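Local coordinates for outer membrane porin protein 32 (Delftia acidovorans, PDB 2FGQ) that forms trimeric, anion-selective channels across the bacterial outer membrane and can bind malate inside the pore, at residues N291-N297 / G318-V324; V17-G23 / Y311-Q316. All coordinates share one frame; numbering follows the deposited sequence.

Interaction 1: N291-N297 / G318-V324; sequences NLAFLKN and GESQTGV
Ala293 and Gly323 face each other as an antiparallel hydrogen-bonded pair, and two residues further along Leu295 and Gln321 do the same, so four backbone bonds hold strand 286-297 against strand 320-331. All four are short and nearly straight, as in Gln321 N to Leu295 O at 2.8 Å. A fifth, from Asn297 N to Glu319 O, is longer at 3.2 Å and comes from above the carbonyl plane, 45° out of it, where segment 318-324 is still leaving its loop.

Between these pairs sit the non-hydrogen-bonded ones, and their side chains, Leu292, Phe294, Lys296, Ser320, Thr322 and Val324, share one face of the sheet. The CG of Phe294 stands anti to the backbone N (chi1 -177°), which brings the ring over to the neighbouring strand, between Thr322 and Ser320. Thr322 OG1 meets the ring edge close to its plane, 3.5 Å from Phe294 CD1, while Ser320 CB approaches Phe294 CZ obliquely at 3.7 Å. With OG anti to its carbonyl carbon (chi1 -66°), Ser320 sets that hydroxyl 3.6 Å from Lys296 CG. Lys296 bends at chi3 and chi4, which brings NZ to the Phe294 ring edge, in its plane. At the other end Leu292 crosses Val324 obliquely and puts its CD1 3.9 Å from Val324 CG2.

The other face carries Ala293, Leu295 and Gln321, with Gly323 adding no side chain; here the Leu295 and Gln321 side chains pass at a slant. Ala293 and Leu295 also touch strand 269-281, the next strand of the barrel. Taken together, this is the standard join of two neighbours in a porin barrel: backbone N-H and C=O groups are paired across the seam, and the side chains of the Phe294 face add mainly van der Waals contact.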
loop_
_atom_site.group_PDB
_atom_site.type_symbol
_atom_site.label_atom_id
_atom_site.label_comp_id
_atom_site.label_asym_id
_atom_site.label_seq_id
_atom_site.Cartn_x
_atom_site.Cartn_y
_atom_site.Cartn_z
ATOM N N ASN A 291 -25.415 12.526 10.495
ATOM C CA ASN A 291 -26.330 12.164 9.428
ATOM C C ASN A 291 -27.397 11.235 9.988
ATOM O O ASN A 291 -27.069 10.326 10.764
ATOM C CB ASN A 291 -25.589 11.392 8.339
ATOM C CG ASN A 291 -24.501 12.169 7.686
ATOM O OD1 ASN A 291 -23.446 11.581 7.322
ATOM N ND2 ASN A 291 -24.742 13.418 7.426
ATOM N N LEU A 292 -28.656 11.486 9.617
ATOM C CA LEU A 292 -29.785 10.644 9.978
ATOM C C LEU A 292 -30.513 10.319 8.700
ATOM O O LEU A 292 -30.944 11.237 8.001
ATOM C CB LEU A 292 -30.739 11.417 10.919
ATOM C CG LEU A 292 -32.057 10.763 11.308
ATOM C CD1 LEU A 292 -31.868 9.443 12.025
ATOM C CD2 LEU A 292 -32.879 11.734 12.167
ATOM N N ALA A 293 -30.721 9.049 8.418
ATOM C CA ALA A 293 -31.378 8.672 7.169
ATOM C C ALA A 293 -32.435 7.607 7.361
ATOM O O ALA A 293 -32.375 6.762 8.255
ATOM C CB ALA A 293 -30.364 8.182 6.203
ATOM N N PHE A 294 -33.416 7.658 6.469
ATOM C CA PHE A 294 -34.529 6.719 6.457
ATOM C C PHE A 294 -34.714 6.283 5.024
ATOM O O PHE A 294 -34.894 7.121 4.155
ATOM C CB PHE A 294 -35.816 7.396 6.978
ATOM C CG PHE A 294 -36.994 6.477 7.056
ATOM C CD1 PHE A 294 -37.023 5.445 7.978
ATOM C CD2 PHE A 294 -38.092 6.657 6.194
ATOM C CE1 PHE A 294 -38.132 4.585 8.051
ATOM C CE2 PHE A 294 -39.189 5.803 6.248
ATOM C CZ PHE A 294 -39.219 4.779 7.194
ATOM N N LEU A 295 -34.661 4.980 4.790
ATOM C CA LEU A 295 -34.765 4.389 3.485
ATOM C C LEU A 295 -35.941 3.411 3.509
ATOM O O LEU A 295 -35.945 2.435 4.233
ATOM C CB LEU A 295 -33.479 3.659 3.125
ATOM C CG LEU A 295 -33.259 2.978 1.783
ATOM C CD1 LEU A 295 -33.438 3.932 0.632
ATOM C CD2 LEU A 295 -31.856 2.308 1.704
ATOM N N LYS A 296 -36.940 3.683 2.673
ATOM C CA LYS A 296 -38.133 2.858 2.591
ATOM C C LYS A 296 -38.164 2.108 1.282
ATOM O O LYS A 296 -38.347 2.710 0.234
ATOM C CB LYS A 296 -39.346 3.778 2.654
ATOM C CG LYS A 296 -40.684 3.089 2.588
ATOM C CD LYS A 296 -41.804 4.162 2.754
ATOM C CE LYS A 296 -42.388 4.211 4.165
ATOM N NZ LYS A 296 -42.418 5.602 4.757
ATOM N N ASN A 297 -37.971 0.801 1.346
ATOM C CA ASN A 297 -38.098 -0.059 0.200
ATOM C C ASN A 297 -39.552 -0.474 0.064
ATOM O O ASN A 297 -40.178 -0.819 1.048
ATOM C CB ASN A 297 -37.267 -1.312 0.385
ATOM C CG ASN A 297 -35.783 -1.037 0.376
ATOM O OD1 ASN A 297 -35.091 -1.070 1.451
ATOM N ND2 ASN A 297 -35.276 -0.751 -0.779
ATOM N N GLY A 318 -38.770 -4.986 0.865
ATOM C CA GLY A 318 -39.852 -4.160 1.344
ATOM C C GLY A 318 -39.692 -3.577 2.726
ATOM O O GLY A 318 -40.631 -2.958 3.247
ATOM N N GLU A 319 -38.496 -3.716 3.287
ATOM C CA GLU A 319 -38.229 -3.207 4.617
ATOM C C GLU A 319 -37.773 -1.764 4.586
ATOM O O GLU A 319 -37.134 -1.321 3.630
ATOM C CB GLU A 319 -37.120 -4.019 5.289
ATOM C CG GLU A 319 -37.506 -5.430 5.680
ATOM C CD GLU A 319 -38.510 -5.475 6.809
ATOM O OE1 GLU A 319 -38.307 -4.804 7.836
ATOM O OE2 GLU A 319 -39.523 -6.172 6.649
ATOM N N SER A 320 -38.081 -1.037 5.651
ATOM C CA SER A 320 -37.567 0.292 5.844
ATOM C C SER A 320 -36.369 0.150 6.773
ATOM O O SER A 320 -36.372 -0.677 7.685
ATOM C CB SER A 320 -38.610 1.180 6.514
ATOM O OG SER A 320 -39.725 1.382 5.651
ATOM N N GLN A 321 -35.367 0.985 6.570
ATOM C CA GLN A 321 -34.161 0.986 7.390
ATOM C C GLN A 321 -33.846 2.415 7.834
ATOM O O GLN A 321 -33.971 3.364 7.079
ATOM C CB GLN A 321 -33.024 0.441 6.560
ATOM C CG GLN A 321 -31.755 0.097 7.323
ATOM C CD GLN A 321 -30.545 -0.084 6.381
ATOM O OE1 GLN A 321 -29.666 -0.950 6.605
ATOM N NE2 GLN A 321 -30.505 0.728 5.351
ATOM N N THR A 322 -33.439 2.550 9.087
ATOM C CA THR A 322 -32.995 3.802 9.633
ATOM C C THR A 322 -31.518 3.702 9.947
ATOM O O THR A 322 -31.055 2.694 10.464
ATOM C CB THR A 322 -33.788 4.101 10.917
ATOM O OG1 THR A 322 -35.188 4.116 10.604
ATOM C CG2 THR A 322 -33.503 5.490 11.447
ATOM N N GLY A 323 -30.806 4.777 9.683
ATOM C CA GLY A 323 -29.382 4.834 9.989
ATOM C C GLY A 323 -28.961 6.163 10.546
ATOM O O GLY A 323 -29.586 7.201 10.309
ATOM N N VAL A 324 -27.882 6.121 11.312
ATOM C CA VAL A 324 -27.313 7.299 11.947
ATOM C C VAL A 324 -25.784 7.188 11.830
ATOM O O VAL A 324 -25.216 6.098 11.999
ATOM C CB VAL A 324 -27.662 7.340 13.475
ATOM C CG1 VAL A 324 -27.138 8.627 14.097
ATOM C CG2 VAL A 324 -29.116 7.192 13.676
#

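Interaction 2: V17-G23 / Y311-Q316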
loop_
_atom_site.group_PDB
_atom_site.type_symbol
_atom_site.label_atom_id
_atom_site.label_comp_id
_atom_site.label_asym_id
_atom_site.label_seq_id
_atom_site.Cartn_x
_atom_site.Cartn_y
_atom_site.Cartn_z
ATOM N N VAL A 17 -27.217 1.080 12.015
ATOM C CA VAL A 17 -28.417 0.815 11.217
ATOM C C VAL A 17 -29.311 -0.151 12.006
ATOM O O VAL A 17 -28.848 -1.007 12.749
ATOM C CB VAL A 17 -28.137 0.235 9.828
ATOM C CG1 VAL A 17 -27.445 1.265 8.912
ATOM C CG2 VAL A 17 -27.353 -1.067 9.931
ATOM N N ASN A 18 -30.614 0.019 11.860
ATOM C CA ASN A 18 -31.541 -0.807 12.637
ATOM C C ASN A 18 -31.773 -2.209 12.077
ATOM O O ASN A 18 -32.216 -3.111 12.779
ATOM C CB ASN A 18 -32.840 -0.051 12.951
ATOM C CG ASN A 18 -33.765 0.176 11.764
ATOM O OD1 ASN A 18 -35.003 0.454 11.956
ATOM N ND2 ASN A 18 -33.252 0.069 10.588
ATOM N N LYS A 19 -31.448 -2.426 10.823
ATOM C CA LYS A 19 -31.561 -3.757 10.242
ATOM C C LYS A 19 -30.521 -4.007 9.173
ATOM O O LYS A 19 -30.137 -3.093 8.419
ATOM C CB LYS A 19 -32.939 -4.015 9.630
ATOM C CG LYS A 19 -33.656 -2.913 9.114
ATOM C CD LYS A 19 -35.130 -3.332 8.854
ATOM C CE LYS A 19 -36.120 -2.882 9.926
ATOM N NZ LYS A 19 -37.470 -2.574 9.332
ATOM N N ASP A 20 -30.118 -5.263 9.085
ATOM C CA ASP A 20 -29.245 -5.758 8.042
ATOM C C ASP A 20 -30.026 -6.785 7.220
ATOM O O ASP A 20 -31.242 -6.794 7.285
ATOM C CB ASP A 20 -27.962 -6.303 8.659
ATOM C CG ASP A 20 -28.170 -7.528 9.512
ATOM O OD1 ASP A 20 -29.291 -8.103 9.547
ATOM O OD2 ASP A 20 -27.225 -7.963 10.225
ATOM N N ALA A 21 -29.352 -7.634 6.464
ATOM C CA ALA A 21 -30.049 -8.569 5.565
ATOM C C ALA A 21 -30.849 -9.637 6.304
ATOM O O ALA A 21 -31.766 -10.238 5.729
ATOM C CB ALA A 21 -29.064 -9.211 4.599
ATOM N N ALA A 22 -30.532 -9.825 7.586
ATOM C CA ALA A 22 -31.248 -10.732 8.486
ATOM C C ALA A 22 -32.235 -10.026 9.418
ATOM O O ALA A 22 -32.902 -10.669 10.232
ATOM C CB ALA A 22 -30.235 -11.487 9.297
ATOM N N GLY A 23 -32.324 -8.704 9.339
ATOM C CA GLY A 23 -33.215 -7.935 10.181
ATOM C C GLY A 23 -32.622 -7.547 11.537
ATOM O O GLY A 23 -33.348 -7.012 12.380
ATOM N N TYR A 311 -21.999 -1.245 8.098
ATOM C CA TYR A 311 -22.846 -2.122 7.304
ATOM C C TYR A 311 -23.302 -1.341 6.073
ATOM O O TYR A 311 -23.853 -0.248 6.205
ATOM C CB TYR A 311 -24.058 -2.612 8.102
ATOM C CG TYR A 311 -24.870 -3.624 7.298
ATOM C CD1 TYR A 311 -24.374 -4.887 7.046
ATOM C CD2 TYR A 311 -26.089 -3.259 6.696
ATOM C CE1 TYR A 311 -25.072 -5.784 6.242
ATOM C CE2 TYR A 311 -26.806 -4.173 5.885
ATOM C CZ TYR A 311 -26.291 -5.419 5.667
ATOM O OH TYR A 311 -26.954 -6.345 4.890
ATOM N N ALA A 312 -23.092 -1.918 4.902
ATOM C CA ALA A 312 -23.492 -1.297 3.641
ATOM C C ALA A 312 -24.143 -2.306 2.697
ATOM O O ALA A 312 -24.230 -2.052 1.476
ATOM C CB ALA A 312 -22.282 -0.637 2.990
ATOM N N GLY A 313 -24.654 -3.404 3.254
ATOM C CA GLY A 313 -25.372 -4.394 2.478
ATOM C C GLY A 313 -26.838 -4.033 2.342
ATOM O O GLY A 313 -27.292 -2.936 2.658
ATOM N N GLY A 314 -27.578 -4.996 1.831
ATOM C CA GLY A 314 -28.992 -4.843 1.621
ATOM C C GLY A 314 -29.823 -5.154 2.838
ATOM O O GLY A 314 -29.333 -5.528 3.913
ATOM N N VAL A 315 -31.128 -4.980 2.678
ATOM C CA VAL A 315 -32.085 -5.378 3.679
ATOM C C VAL A 315 -33.121 -6.310 3.057
ATOM O O VAL A 315 -33.146 -6.482 1.844
ATOM C CB VAL A 315 -32.774 -4.161 4.334
ATOM C CG1 VAL A 315 -31.730 -3.277 5.025
ATOM C CG2 VAL A 315 -33.626 -3.344 3.337
ATOM N N GLN A 316 -33.976 -6.911 3.884
ATOM C CA GLN A 316 -35.022 -7.773 3.346
ATOM C C GLN A 316 -36.000 -6.962 2.474
ATOM O O GLN A 316 -36.237 -5.771 2.681
ATOM C CB GLN A 316 -35.765 -8.458 4.479
ATOM C CG GLN A 316 -34.881 -9.333 5.320
ATOM C CD GLN A 316 -35.419 -9.535 6.730
ATOM O OE1 GLN A 316 -35.796 -10.637 7.053
ATOM N NE2 GLN A 316 -35.450 -8.472 7.567
HETATM O O HOH W 1 -33.923 -6.430 6.785
#
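Asp20 CB lies over one face of the Tyr311 ring, a CH-pi contact 3.7 Å from the ring centroid and 17° off its normal. The ring reaches the 17-23 loop because CG of Tyr311 is anti to the backbone N (chi1 -175°). Nearer the root of the side chain, Val17 CG2 comes across Tyr311 CB at 4.1 Å. On the opposite face of the ring the backbone N of Gly313 sits above the centre, so the tyrosine is sandwiched between the 17-23 loop and its own chain.

Its hydroxyl is fixed too: Tyr311 OH donates to Gly314 O at 2.7 Å, in the carbonyl plane and on a lone pair. Further along, Gln316 lays CG 3.3 Å from Ala21 O. A water joins the loops at this end, donating to Asp20 O and accepting from both Gln316 N and Gln316 NE2.

Behind these contacts, the 17-23 loop is shaped by a type I turn from Asp20 to Gly23, closed by Gly23 N to Asp20 O. Asp20 OD1 makes an Asx turn by accepting from Ala22 N at 2.9 Å, and Asp20 OD2 has salt bridges to Arg26 and to Lys159 of the second subunit. With ring and hydroxyl gone, as in an alanine replacing Tyr311, a gap is likely to open beneath Asp20 CB and Gly314 O to lose its hydroxyl donor.

The chemistry is a ring and a water between two loops: direct contact is largely van der Waals, the water supplies a polar link, and the Asp20 carboxylate, pointing away from the ring, extends the contact to the neighbouring subunit.

In the fold
Interaction 1 and interaction 2 meet where the barrel closes: strand 320-331 pairs with strand 286-297 in the first, and the loop ahead of it packs in the second against the loop that follows strand 4-17. Their centres are 10 Å apart, and Lys19 ties them together. Its NZ forms a salt bridge with Glu319 OE1 at 2.8 Å and a probable hydrogen bond to Ser320 O at 2.7 Å. Val315 packs beside Gln321 and Asn297 at the same junction. Neither contact belongs to the malate pocket; the side chain of Asn291 is about 13 Å from the bound D-malate, and that of Tyr311 about 9 Å from a calcium ion.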